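Local coordinates for protein type II restriction enzyme ngomi (Neisseria gonorrhoeae, PDB 1FIU) that cuts double-stranded DNA at the sequence 5'-GCCGGC-3' after the first G, acting as a magnesium-dependent homotetramer, at residues L4-E8 and S79-L84; F12-L16 and I72-F76; G28-N32 and F41-K45; V241-Y247 and L274-L280; L249-Q254 and L264-M268. All coordinates share one frame; numbering follows the deposited sequence.

Contact 1: residues L4-E8 and S79-L84; sequences LFTQE and SAFEKL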
# COMPACT_ATOMS: atom_id res chain seq x y z
N LEU I 4 10.45 32.56 -22.19
CA LEU I 4 9.11 32.12 -22.54
C LEU I 4 8.29 31.47 -21.44
O LEU I 4 7.08 31.62 -21.44
CB LEU I 4 9.13 31.20 -23.77
CG LEU I 4 9.64 31.85 -25.05
CD1 LEU I 4 9.43 30.87 -26.21
CD2 LEU I 4 8.90 33.16 -25.32
N PHE I 5 8.93 30.76 -20.52
CA PHE I 5 8.16 30.15 -19.44
C PHE I 5 7.63 31.23 -18.50
O PHE I 5 6.58 31.04 -17.88
CB PHE I 5 8.99 29.10 -18.70
CG PHE I 5 9.03 27.75 -19.41
CD1 PHE I 5 9.72 26.68 -18.86
CD2 PHE I 5 8.39 27.56 -20.63
CE1 PHE I 5 9.76 25.43 -19.51
CE2 PHE I 5 8.42 26.33 -21.29
CZ PHE I 5 9.11 25.27 -20.73
N THR I 6 8.33 32.36 -18.41
CA THR I 6 7.86 33.46 -17.57
C THR I 6 6.65 34.08 -18.28
O THR I 6 5.63 34.38 -17.65
CB THR I 6 8.97 34.51 -17.35
OG1 THR I 6 10.08 33.88 -16.69
CG2 THR I 6 8.47 35.68 -16.48
N GLN I 7 6.75 34.22 -19.60
CA GLN I 7 5.66 34.77 -20.38
C GLN I 7 4.42 33.87 -20.27
O GLN I 7 3.29 34.34 -20.11
CB GLN I 7 6.08 34.93 -21.84
CG GLN I 7 7.21 35.93 -22.02
CD GLN I 7 7.55 36.20 -23.46
OE1 GLN I 7 6.66 36.35 -24.30
NE2 GLN I 7 8.84 36.29 -23.76
N GLU I 8 4.64 32.55 -20.35
CA GLU I 8 3.53 31.61 -20.25
C GLU I 8 2.87 31.67 -18.86
O GLU I 8 1.66 31.54 -18.75
CB GLU I 8 4.01 30.18 -20.50
CG GLU I 8 4.34 29.88 -21.94
CD GLU I 8 3.13 29.92 -22.85
OE1 GLU I 8 2.02 29.56 -22.39
OE2 GLU I 8 3.29 30.29 -24.04
N SER I 79 0.75 24.38 -23.64
CA SER I 79 1.60 25.36 -24.29
C SER I 79 3.07 25.30 -23.88
O SER I 79 3.97 25.39 -24.72
CB SER I 79 1.03 26.76 -24.04
OG SER I 79 1.63 27.70 -24.91
N ALA I 80 3.34 25.17 -22.58
CA ALA I 80 4.72 25.14 -22.13
C ALA I 80 5.43 23.81 -22.46
O ALA I 80 6.59 23.80 -22.88
CB ALA I 80 4.79 25.42 -20.61
N PHE I 81 4.72 22.68 -22.29
CA PHE I 81 5.33 21.38 -22.55
C PHE I 81 5.68 21.21 -24.02
O PHE I 81 6.67 20.53 -24.36
CB PHE I 81 4.38 20.26 -22.08
CG PHE I 81 5.02 18.90 -22.06
CD1 PHE I 81 6.16 18.65 -21.29
CD2 PHE I 81 4.47 17.86 -22.80
CE1 PHE I 81 6.74 17.38 -21.26
CE2 PHE I 81 5.05 16.59 -22.78
CZ PHE I 81 6.18 16.35 -22.01
N GLU I 82 4.88 21.83 -24.87
CA GLU I 82 5.11 21.77 -26.31
C GLU I 82 6.50 22.30 -26.68
O GLU I 82 7.09 21.87 -27.68
CB GLU I 82 4.04 22.58 -27.05
CG GLU I 82 4.16 22.51 -28.56
CD GLU I 82 3.01 23.21 -29.28
OE1 GLU I 82 2.27 23.99 -28.63
OE2 GLU I 82 2.86 23.00 -30.50
N LYS I 83 7.05 23.20 -25.85
CA LYS I 83 8.37 23.78 -26.12
C LYS I 83 9.54 22.91 -25.65
O LYS I 83 10.70 23.26 -25.84
CB LYS I 83 8.46 25.18 -25.48
CG LYS I 83 7.37 26.10 -26.01
CD LYS I 83 7.45 27.51 -25.44
CE LYS I 83 6.38 28.40 -26.10
NZ LYS I 83 6.56 28.50 -27.59
N LEU I 84 9.23 21.75 -25.07
CA LEU I 84 10.27 20.88 -24.57
C LEU I 84 10.48 19.61 -25.42
O LEU I 84 11.07 18.63 -24.96
CB LEU I 84 9.95 20.51 -23.11
CG LEU I 84 9.94 21.70 -22.13
CD1 LEU I 84 9.48 21.24 -20.75
CD2 LEU I 84 11.33 22.34 -22.05
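Phe5 reaches over to Ala80, Lys83 and Leu84 with the far end of its ring. This is a helix-helix contact on the flank of the PDDEXK nuclease fold. It joins the first turn of helix 4-18 to the C-terminal part of helix 62-81 and the residues just beyond.

The apolar contacts centre on Phe5. Its CG lies anti to the carbonyl carbon (chi1 -81°), and the ring is carried across from there. CE2 sits 3.8 Å from Ala80 CB, while CZ is 3.9 Å from Leu84 CD2. Leu84 CG lies at the ring edge, in the ring plane. CE2 also comes within 3.5 Å of Ala80 O. Leu282 of helix 280-283 touches both Phe5 and Leu84 and so closes the group from within the same chain.

Leu4 meets the aliphatic part of a lysine. Its CD1 is 3.9 Å from Lys83 CE, and the two chains cross at about a right angle. Both residues also pack against a second subunit, Leu4 on Glu157 and Lys83 on Leu159 of that chain.

The polar part is looser. Glu8 OE2 and Lys83 NZ are 5.1 Å apart, so their opposite charges may attract without touching. The bend of the Glu8 chain at chi2 (-66°) turns its carboxylate to Ser79, whose OG lies 3.2 Å from both Glu8 OE1 and Glu8 OE2.

Contact 2: residues F12-L16 and I72-F76; sequences FHKKL and ICSEF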
# COMPACT_ATOMS: atom_id res chain seq x y z
N PHE I 12 -1.00 32.58 -17.99
CA PHE I 12 -1.80 31.71 -17.13
C PHE I 12 -2.54 32.59 -16.08
O PHE I 12 -3.75 32.48 -15.90
CB PHE I 12 -0.84 30.70 -16.48
CG PHE I 12 -1.38 29.97 -15.29
CD1 PHE I 12 -2.28 28.92 -15.43
CD2 PHE I 12 -0.91 30.28 -14.02
CE1 PHE I 12 -2.72 28.18 -14.32
CE2 PHE I 12 -1.33 29.54 -12.89
CZ PHE I 12 -2.24 28.49 -13.05
N HIS I 13 -1.81 33.48 -15.42
CA HIS I 13 -2.43 34.35 -14.42
C HIS I 13 -3.47 35.28 -15.06
O HIS I 13 -4.55 35.50 -14.50
CB HIS I 13 -1.37 35.17 -13.70
CG HIS I 13 -0.55 34.38 -12.74
ND1 HIS I 13 0.71 34.76 -12.34
CD2 HIS I 13 -0.82 33.23 -12.08
CE1 HIS I 13 1.18 33.88 -11.48
NE2 HIS I 13 0.27 32.94 -11.30
N LYS I 14 -3.14 35.81 -16.23
CA LYS I 14 -4.05 36.71 -16.92
C LYS I 14 -5.38 36.06 -17.26
O LYS I 14 -6.42 36.70 -17.19
CB LYS I 14 -3.38 37.27 -18.18
CG LYS I 14 -4.16 38.38 -18.86
CD LYS I 14 -3.34 39.00 -19.99
CE LYS I 14 -4.09 40.16 -20.66
NZ LYS I 14 -5.28 39.71 -21.43
N LYS I 15 -5.37 34.78 -17.62
CA LYS I 15 -6.62 34.10 -17.91
C LYS I 15 -7.48 33.99 -16.65
O LYS I 15 -8.71 34.09 -16.70
CB LYS I 15 -6.35 32.71 -18.48
CG LYS I 15 -5.66 32.74 -19.84
CD LYS I 15 -5.45 31.31 -20.36
CE LYS I 15 -4.80 31.30 -21.74
NZ LYS I 15 -4.50 29.89 -22.17
N LEU I 16 -6.82 33.76 -15.52
CA LEU I 16 -7.55 33.65 -14.27
C LEU I 16 -8.15 35.02 -13.93
O LEU I 16 -9.25 35.09 -13.40
CB LEU I 16 -6.61 33.18 -13.14
CG LEU I 16 -6.09 31.74 -13.23
CD1 LEU I 16 -5.11 31.48 -12.11
CD2 LEU I 16 -7.25 30.75 -13.18
N ILE I 72 -7.78 26.23 -17.57
CA ILE I 72 -6.65 27.14 -17.68
C ILE I 72 -5.32 26.43 -17.35
O ILE I 72 -4.30 26.70 -17.98
CB ILE I 72 -6.91 28.37 -16.78
CG1 ILE I 72 -8.08 29.15 -17.42
CG2 ILE I 72 -5.68 29.22 -16.66
CD1 ILE I 72 -8.69 30.25 -16.54
N CYS I 73 -5.34 25.53 -16.36
CA CYS I 73 -4.14 24.76 -16.04
C CYS I 73 -3.76 23.90 -17.24
O CYS I 73 -2.57 23.81 -17.60
CB CYS I 73 -4.39 23.86 -14.82
SG CYS I 73 -4.22 24.74 -13.23
N SER I 74 -4.76 23.29 -17.88
CA SER I 74 -4.53 22.44 -19.05
C SER I 74 -3.85 23.20 -20.19
O SER I 74 -2.90 22.70 -20.82
CB SER I 74 -5.85 21.88 -19.55
OG SER I 74 -5.61 20.87 -20.52
N GLU I 75 -4.35 24.40 -20.46
CA GLU I 75 -3.80 25.22 -21.53
C GLU I 75 -2.36 25.62 -21.26
O GLU I 75 -1.54 25.63 -22.17
CB GLU I 75 -4.68 26.47 -21.74
CG GLU I 75 -6.06 26.09 -22.22
CD GLU I 75 -6.97 27.28 -22.39
OE1 GLU I 75 -6.62 28.39 -21.93
OE2 GLU I 75 -8.06 27.09 -22.98
N PHE I 76 -2.05 25.96 -20.01
CA PHE I 76 -0.70 26.33 -19.64
C PHE I 76 0.23 25.13 -19.83
O PHE I 76 1.32 25.28 -20.37
CB PHE I 76 -0.64 26.77 -18.17
CG PHE I 76 0.75 26.89 -17.64
CD1 PHE I 76 1.56 27.99 -17.96
CD2 PHE I 76 1.30 25.85 -16.90
CE1 PHE I 76 2.89 28.04 -17.54
CE2 PHE I 76 2.62 25.88 -16.48
CZ PHE I 76 3.42 26.97 -16.80
O HOH W 1 -3.00 29.16 -19.23
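Phe12 and Phe76 meet with alike torsions. In each, CG is anti to the backbone N (chi1 164° in Phe12), which brings Phe12 CD1 against Phe76 CB. The Phe76 ring goes on to Ile277. The two ring centroids are 5.5 Å apart and their planes are inclined at 52°, so the pair is oblique.

Ile72 fills the next place along. Its CG2 methyl meets Phe12 CD1 at 3.6 Å. Its CD1, at the end of the CG1 branch, reaches the next turn of the opposite helix, 3.7 Å from Leu16 CD2. Cys73 SG comes to the edge of the Phe12 ring, 3.9 Å from CE1, which makes a sulfur-aromatic contact. Cys73 also places helix 62-81 next to the metal site of the PDDEXK fold. Its side chain lies close to that of Cys186 and about 10 Å from a bound magnesium ion. Phe244, in the loop after strand 240-243, packs on Phe12 and Leu16.

The more exposed side is charged. The extended chain of Lys15 carries NZ to 2.6 Å from Glu75 OE1, in a hydrogen-bonded salt bridge. The oxygen is met on its anti side, 34° out of the carboxylate plane. A water donates to Ile72 O at 3.1 Å, weakly accepts from Lys15 NZ and reaches the edge of the Phe12 ring. The short ion pair probably offsets much of the charge of Lys15 and Glu75 beside this apolar interior.

Contact 3: residues G28-N32 and F41-K45; sequences GVVSN and FNIAK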
# COMPACT_ATOMS: atom_id res chain seq x y z
N GLY I 28 -14.15 42.99 -0.04
CA GLY I 28 -12.71 42.86 0.03
C GLY I 28 -12.12 41.46 0.07
O GLY I 28 -10.90 41.31 0.23
N VAL I 29 -12.95 40.44 -0.07
CA VAL I 29 -12.46 39.05 -0.02
C VAL I 29 -12.02 38.55 -1.40
O VAL I 29 -12.80 38.59 -2.35
CB VAL I 29 -13.56 38.08 0.46
CG1 VAL I 29 -12.95 36.69 0.67
CG2 VAL I 29 -14.21 38.58 1.77
N VAL I 30 -10.77 38.08 -1.49
CA VAL I 30 -10.26 37.56 -2.76
C VAL I 30 -10.86 36.16 -2.95
O VAL I 30 -11.03 35.41 -1.98
CB VAL I 30 -8.73 37.58 -2.76
CG1 VAL I 30 -8.17 36.92 -4.02
CG2 VAL I 30 -8.28 39.05 -2.71
N SER I 31 -11.19 35.83 -4.19
CA SER I 31 -11.90 34.60 -4.51
C SER I 31 -11.28 33.24 -4.21
O SER I 31 -11.97 32.23 -4.34
CB SER I 31 -12.35 34.62 -5.96
OG SER I 31 -11.23 34.70 -6.80
N ASN I 32 -10.00 33.19 -3.83
CA ASN I 32 -9.45 31.89 -3.46
C ASN I 32 -9.20 31.88 -1.94
O ASN I 32 -8.61 30.94 -1.40
CB ASN I 32 -8.17 31.55 -4.25
CG ASN I 32 -7.06 32.54 -4.04
OD1 ASN I 32 -7.31 33.72 -3.76
ND2 ASN I 32 -5.82 32.08 -4.17
N PHE I 41 -7.30 35.31 4.32
CA PHE I 41 -7.75 36.58 3.75
C PHE I 41 -6.58 37.47 3.34
O PHE I 41 -6.53 37.95 2.21
CB PHE I 41 -8.60 37.32 4.80
CG PHE I 41 -9.10 38.67 4.34
CD1 PHE I 41 -10.39 38.82 3.84
CD2 PHE I 41 -8.27 39.79 4.41
CE1 PHE I 41 -10.85 40.06 3.41
CE2 PHE I 41 -8.72 41.05 3.98
CZ PHE I 41 -10.02 41.17 3.49
N ASN I 42 -5.64 37.68 4.26
CA ASN I 42 -4.49 38.53 3.97
C ASN I 42 -3.49 37.96 2.97
O ASN I 42 -2.92 38.70 2.16
CB ASN I 42 -3.75 38.91 5.25
CG ASN I 42 -4.58 39.81 6.14
OD1 ASN I 42 -5.26 40.70 5.64
ND2 ASN I 42 -4.54 39.57 7.44
N ILE I 43 -3.25 36.65 3.04
CA ILE I 43 -2.32 36.03 2.10
C ILE I 43 -2.90 36.13 0.68
O ILE I 43 -2.22 36.55 -0.24
CB ILE I 43 -2.05 34.54 2.46
CG1 ILE I 43 -1.24 34.45 3.77
CG2 ILE I 43 -1.23 33.88 1.34
CD1 ILE I 43 -1.15 33.03 4.30
N ALA I 44 -4.17 35.77 0.52
CA ALA I 44 -4.80 35.82 -0.79
C ALA I 44 -4.82 37.23 -1.39
O ALA I 44 -4.63 37.42 -2.59
CB ALA I 44 -6.19 35.29 -0.70
N LYS I 45 -5.06 38.21 -0.54
CA LYS I 45 -5.08 39.60 -0.97
C LYS I 45 -3.70 40.03 -1.45
O LYS I 45 -3.56 40.70 -2.48
CB LYS I 45 -5.50 40.49 0.19
CG LYS I 45 -5.85 41.90 -0.21
CD LYS I 45 -7.33 41.98 -0.48
CE LYS I 45 -7.83 43.41 -0.33
NZ LYS I 45 -9.31 43.44 -0.37
O HOH W 2 -8.92 38.44 0.73
O HOH W 3 -4.81 35.03 -4.20
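Val29 and Phe41 cross at about a right angle, with Val29 CG2 4.0 Å from Phe41 CE1. The loop between helix 4-18 and helix 38-50 folds back here along the helix it leads into. The contact belongs to the DNA-facing part of this PDDEXK enzyme, and its nearest atom is about 4 Å from the bound nucleic acid.

Val30 points at the helix and packs on Ala44 and Lys45. Its CB is 4.0 Å from Ala44 CB. Its CG2 branch crosses Lys45 obliquely and lies 3.7 Å from Lys45 CA.

Lys45 runs beside the loop. A bend at chi2 (92°) turns its chain so that NZ reaches back to the backbone. NZ donates to Gly28 O over 2.7 Å, at a C=O...N angle of 117° and tilted 19° from the carbonyl plane. The same carbonyl oxygen lies near the CE1 and CZ end of the Phe41 ring.

Asn32 presents its OD1 to Ala44, 3.6 Å from CB. Its ND2 donates to Ala221 O, which ties the loop to the region after strand 215-220. One water donates to both Asn32 OD1 and Ala44 O, and so joins loop and helix.

A second water links the backbones nearer the start of both segments. It accepts from Val30 N and donates to Phe41 O, each at 2.9 Å, and lies over one face of the Phe41 ring near its rim.

Contact 4: residues V241-Y247 and L274-L280; sequences VYHFALY and LKDISDL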
# COMPACT_ATOMS: atom_id res chain seq x y z
N VAL I 241 3.42 18.66 -5.42
CA VAL I 241 2.32 19.61 -5.55
C VAL I 241 2.88 20.89 -6.15
O VAL I 241 4.02 21.27 -5.88
CB VAL I 241 1.68 19.89 -4.16
CG1 VAL I 241 0.63 21.01 -4.24
CG2 VAL I 241 1.00 18.63 -3.66
N TYR I 242 2.08 21.55 -6.99
CA TYR I 242 2.53 22.77 -7.65
C TYR I 242 1.55 23.90 -7.34
O TYR I 242 0.35 23.73 -7.50
CB TYR I 242 2.59 22.54 -9.16
CG TYR I 242 3.61 21.48 -9.51
CD1 TYR I 242 3.33 20.12 -9.32
CD2 TYR I 242 4.88 21.84 -9.99
CE1 TYR I 242 4.30 19.13 -9.60
CE2 TYR I 242 5.85 20.85 -10.27
CZ TYR I 242 5.55 19.50 -10.07
OH TYR I 242 6.52 18.55 -10.32
N HIS I 243 2.08 25.04 -6.87
CA HIS I 243 1.25 26.18 -6.50
C HIS I 243 1.12 27.15 -7.67
O HIS I 243 2.10 27.43 -8.38
CB HIS I 243 1.89 26.91 -5.29
CG HIS I 243 0.95 27.88 -4.62
ND1 HIS I 243 0.92 29.22 -4.92
CD2 HIS I 243 -0.05 27.67 -3.73
CE1 HIS I 243 -0.06 29.80 -4.24
NE2 HIS I 243 -0.67 28.88 -3.51
N PHE I 244 -0.09 27.68 -7.85
CA PHE I 244 -0.36 28.59 -8.96
C PHE I 244 0.41 29.91 -8.92
O PHE I 244 0.55 30.57 -9.95
CB PHE I 244 -1.87 28.86 -9.09
CG PHE I 244 -2.35 30.10 -8.36
CD1 PHE I 244 -2.97 31.13 -9.06
CD2 PHE I 244 -2.22 30.22 -6.97
CE1 PHE I 244 -3.47 32.25 -8.40
CE2 PHE I 244 -2.72 31.35 -6.30
CZ PHE I 244 -3.34 32.35 -7.02
N ALA I 245 0.93 30.26 -7.75
CA ALA I 245 1.67 31.53 -7.62
C ALA I 245 2.63 31.42 -6.45
O ALA I 245 2.56 32.16 -5.47
CB ALA I 245 0.67 32.67 -7.39
N LEU I 246 3.59 30.51 -6.58
CA LEU I 246 4.50 30.27 -5.49
C LEU I 246 5.37 31.45 -5.05
O LEU I 246 5.53 31.67 -3.85
CB LEU I 246 5.41 29.07 -5.82
CG LEU I 246 6.13 28.52 -4.58
CD1 LEU I 246 5.22 27.58 -3.79
CD2 LEU I 246 7.38 27.80 -5.00
N TYR I 247 5.93 32.16 -6.03
CA TYR I 247 6.80 33.30 -5.74
C TYR I 247 6.06 34.37 -4.96
O TYR I 247 6.61 34.94 -4.00
CB TYR I 247 7.33 33.89 -7.04
CG TYR I 247 7.97 32.86 -7.97
CD1 TYR I 247 7.91 33.02 -9.36
CD2 TYR I 247 8.58 31.72 -7.46
CE1 TYR I 247 8.43 32.06 -10.22
CE2 TYR I 247 9.12 30.74 -8.31
CZ TYR I 247 9.03 30.92 -9.69
OH TYR I 247 9.51 29.96 -10.55
N LEU I 274 6.59 20.80 -2.66
CA LEU I 274 5.89 21.94 -3.24
C LEU I 274 6.78 22.78 -4.16
O LEU I 274 7.92 23.13 -3.81
CB LEU I 274 5.33 22.84 -2.10
CG LEU I 274 4.49 24.03 -2.56
CD1 LEU I 274 3.22 23.53 -3.30
CD2 LEU I 274 4.12 24.87 -1.33
N LYS I 275 6.28 23.08 -5.36
CA LYS I 275 7.00 23.88 -6.34
C LYS I 275 6.05 24.90 -6.97
O LYS I 275 4.90 25.01 -6.55
CB LYS I 275 7.59 22.97 -7.44
CG LYS I 275 8.60 21.94 -6.92
CD LYS I 275 9.12 21.05 -8.07
CE LYS I 275 10.06 19.95 -7.57
NZ LYS I 275 10.78 19.32 -8.75
N ASP I 276 6.53 25.63 -7.97
CA ASP I 276 5.71 26.64 -8.64
C ASP I 276 5.09 26.02 -9.90
O ASP I 276 5.63 25.06 -10.44
CB ASP I 276 6.58 27.81 -9.10
CG ASP I 276 5.76 28.90 -9.77
OD1 ASP I 276 4.88 29.48 -9.08
OD2 ASP I 276 5.97 29.18 -10.95
N ILE I 277 3.98 26.60 -10.36
CA ILE I 277 3.32 26.10 -11.59
C ILE I 277 4.35 26.05 -12.75
O ILE I 277 4.30 25.15 -13.59
CB ILE I 277 2.10 27.03 -11.98
CG1 ILE I 277 1.41 26.55 -13.26
CG2 ILE I 277 2.56 28.47 -12.17
CD1 ILE I 277 0.76 25.23 -13.13
N SER I 278 5.31 26.99 -12.78
CA SER I 278 6.31 27.02 -13.86
C SER I 278 7.29 25.84 -13.84
O SER I 278 8.00 25.60 -14.82
CB SER I 278 7.10 28.36 -13.85
OG SER I 278 7.99 28.45 -12.75
N ASP I 279 7.36 25.12 -12.73
CA ASP I 279 8.25 23.97 -12.63
C ASP I 279 7.59 22.73 -13.25
O ASP I 279 8.28 21.76 -13.62
CB ASP I 279 8.52 23.67 -11.15
CG ASP I 279 9.37 24.73 -10.51
OD1 ASP I 279 10.47 24.95 -11.04
OD2 ASP I 279 8.94 25.34 -9.50
N LEU I 280 6.28 22.78 -13.39
CA LEU I 280 5.56 21.60 -13.88
C LEU I 280 5.91 21.10 -15.28
O LEU I 280 6.18 19.90 -15.46
CB LEU I 280 4.04 21.80 -13.75
CG LEU I 280 3.21 20.58 -14.17
CD1 LEU I 280 3.67 19.32 -13.41
CD2 LEU I 280 1.74 20.86 -13.91
O HOH W 4 10.10 27.79 -9.27
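Leu280 CD1 makes a CH-pi contact over one face of the Tyr242 ring, 3.9 Å from its centroid and 15° off the normal. The ring edge enters a hollow walled by Lys275 CB and the main chain that follows, with Asp276 O in the ring plane 3.3 Å from Tyr242 CD2. Tyr242 OH and Lys275 NZ both go on to Asp283.

On the other side of the sheet, Leu274 is the bump. Its CD1 rests 3.7 Å from Val241 CG1, and its CD2 meets Leu246 CD1 at 3.8 Å. Leu246 in turn fills the notch between Leu274 and Asp276.

Strands 240-243 and 274-276 are parallel neighbours, joined by the helices between them in a beta-alpha-beta crossover at one edge of the sheet within this chain. Lys275 N donates to Val241 O (2.9 Å), and His243 N donates to Lys275 O (2.8 Å).

Asp276 CG lies opposite the backbone N (chi1 -178°), which sends the carboxylate to the first turn of helix 246-256. OD1 accepts from Leu246 N at 3.0 Å, nearly along the C-O axis. OD2 takes Ser278 N at 2.9 Å, an Asx turn, and also Ser278 OG; Arg9 forms a salt bridge to the same oxygen. The Tyr247 ring stacks over this carboxylate with planes 23° apart. Ser278 OG and Asp279 OD1 accept backbone N-H groups of Ala165 and Tyr167 of a second subunit.

Contact 5: residues L249-Q254 and L264-M268; sequences LEQILQ and LFYIM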
# COMPACT_ATOMS: atom_id res chain seq x y z
N LEU I 249 3.30 33.90 -3.13
CA LEU I 249 2.97 33.36 -1.82
C LEU I 249 4.17 33.55 -0.90
O LEU I 249 4.02 33.99 0.25
CB LEU I 249 2.65 31.86 -1.91
CG LEU I 249 2.51 31.07 -0.60
CD1 LEU I 249 1.48 31.69 0.36
CD2 LEU I 249 2.07 29.65 -0.97
N GLU I 250 5.36 33.22 -1.40
CA GLU I 250 6.58 33.35 -0.60
C GLU I 250 6.81 34.81 -0.21
O GLU I 250 7.16 35.10 0.94
CB GLU I 250 7.80 32.84 -1.37
CG GLU I 250 9.09 32.86 -0.57
CD GLU I 250 10.31 32.41 -1.38
OE1 GLU I 250 10.34 32.63 -2.61
OE2 GLU I 250 11.24 31.84 -0.77
N GLN I 251 6.61 35.72 -1.16
CA GLN I 251 6.82 37.15 -0.89
C GLN I 251 5.85 37.67 0.17
O GLN I 251 6.25 38.45 1.07
CB GLN I 251 6.66 37.96 -2.18
CG GLN I 251 7.16 39.41 -2.10
CD GLN I 251 7.11 40.12 -3.45
OE1 GLN I 251 7.54 39.57 -4.47
NE2 GLN I 251 6.58 41.34 -3.47
N ILE I 252 4.58 37.27 0.08
CA ILE I 252 3.61 37.76 1.06
C ILE I 252 3.90 37.21 2.45
O ILE I 252 3.84 37.95 3.43
CB ILE I 252 2.16 37.45 0.65
CG1 ILE I 252 1.87 38.18 -0.67
CG2 ILE I 252 1.16 37.96 1.71
CD1 ILE I 252 2.15 39.70 -0.60
N LEU I 253 4.22 35.92 2.54
CA LEU I 253 4.54 35.34 3.84
C LEU I 253 5.73 36.08 4.45
O LEU I 253 5.72 36.38 5.65
CB LEU I 253 4.89 33.86 3.71
CG LEU I 253 3.72 32.97 3.23
CD1 LEU I 253 4.24 31.57 2.95
CD2 LEU I 253 2.61 32.91 4.26
N GLN I 254 6.74 36.37 3.64
CA GLN I 254 7.92 37.09 4.15
C GLN I 254 7.56 38.49 4.58
O GLN I 254 7.97 38.94 5.66
CB GLN I 254 9.00 37.13 3.07
CG GLN I 254 9.66 35.78 2.81
CD GLN I 254 10.73 35.42 3.85
OE1 GLN I 254 10.83 36.06 4.91
NE2 GLN I 254 11.52 34.40 3.55
N LEU I 264 6.42 26.31 7.57
CA LEU I 264 5.75 25.20 6.90
C LEU I 264 5.99 25.27 5.40
O LEU I 264 6.25 24.24 4.75
CB LEU I 264 4.26 25.21 7.25
CG LEU I 264 3.41 24.04 6.70
CD1 LEU I 264 4.11 22.68 6.99
CD2 LEU I 264 2.03 24.09 7.34
N PHE I 265 5.93 26.48 4.85
CA PHE I 265 6.19 26.70 3.43
C PHE I 265 7.58 26.16 3.08
O PHE I 265 7.73 25.43 2.10
CB PHE I 265 6.15 28.21 3.11
CG PHE I 265 6.55 28.55 1.71
CD1 PHE I 265 5.59 28.62 0.68
CD2 PHE I 265 7.87 28.86 1.40
CE1 PHE I 265 5.94 29.01 -0.61
CE2 PHE I 265 8.24 29.25 0.12
CZ PHE I 265 7.27 29.32 -0.91
N TYR I 266 8.61 26.52 3.85
CA TYR I 266 9.95 26.01 3.53
C TYR I 266 10.12 24.52 3.78
O TYR I 266 10.93 23.89 3.12
CB TYR I 266 11.04 26.82 4.25
CG TYR I 266 11.19 28.19 3.63
CD1 TYR I 266 10.86 29.34 4.34
CD2 TYR I 266 11.57 28.34 2.29
CE1 TYR I 266 10.89 30.60 3.75
CE2 TYR I 266 11.61 29.60 1.68
CZ TYR I 266 11.26 30.72 2.42
OH TYR I 266 11.27 31.97 1.83
N ILE I 267 9.37 23.95 4.72
CA ILE I 267 9.46 22.51 4.94
C ILE I 267 9.01 21.83 3.65
O ILE I 267 9.65 20.88 3.17
CB ILE I 267 8.56 22.05 6.09
CG1 ILE I 267 9.22 22.42 7.42
CG2 ILE I 267 8.35 20.52 6.03
CD1 ILE I 267 8.34 22.22 8.60
N MET I 268 7.91 22.33 3.09
CA MET I 268 7.39 21.76 1.84
C MET I 268 8.27 22.05 0.64
O MET I 268 8.52 21.16 -0.18
CB MET I 268 5.96 22.25 1.58
CG MET I 268 4.97 21.79 2.62
SD MET I 268 3.27 22.23 2.21
CE MET I 268 3.25 24.04 2.63
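Glu250 reaches across to Phe265 and Tyr266 through CB, CG, CD and OE2. CB comes first, 3.6 Å from Phe265 CZ. CG stands anti to the backbone N (chi1 -176°), which carries the extended chain across the far end of that ring, at about a right angle. CG is 3.8 Å from Phe265 CE2 and also 3.4 Å from Tyr266 OH. CD follows at a similar distance from the hydroxyl. At the tip, OE2 accepts a hydrogen bond from Tyr266 OH at 2.6 Å through its anti lone pair. The carboxylate and the Tyr266 ring are turned 56° against each other.

Helices 246-256 and 259-270 form an antiparallel helical hairpin, with the segments at 147°. It lies within the connection between strands 240-243 and 274-276 of the nuclease sheet. Helix 38-50 covers it from one side, with Ile43 on Leu249 and Leu253.

Beneath the polar tip, Phe265 fills the space between the helices. Leu249 CD2 lies at the ring edge, 3.9 Å from Phe265 CE1. Leu253 CD1 meets Phe265 CB, also at 3.9 Å. Phe265 CD2 in turn lies over the centre of the Tyr266 ring.

The Tyr266 hydroxyl has a second partner. Gln254 bends at chi2 and brings NE2 to the ring edge, where it donates to Tyr266 OH at 3.0 Å, with the hydroxyl tilted slightly out of the Gln254 amide plane.

In the fold
Helix 4-18 opens the chain. Contact 1 joins its start, and contact 2 its later turns, to helix 62-81, so contact 2 closes a smaller loop within that of contact 1. Contact 3 is smaller still and lies inside both, folding residues 28-32 onto helix 38-50. The chain then builds most of the sheet before contact 4 pairs its last two strands. Contact 5 sits within that loop and closes the helical hairpin between them. No loops cross. Contact 2 touches contact 4 through His13 and Phe244, tying helix 4-18 to the loop after strand 240-243. Ile43 of contact 3 ties helix 38-50 to the hairpin of contact 5. Contacts 1 and 4 both border the second subunit.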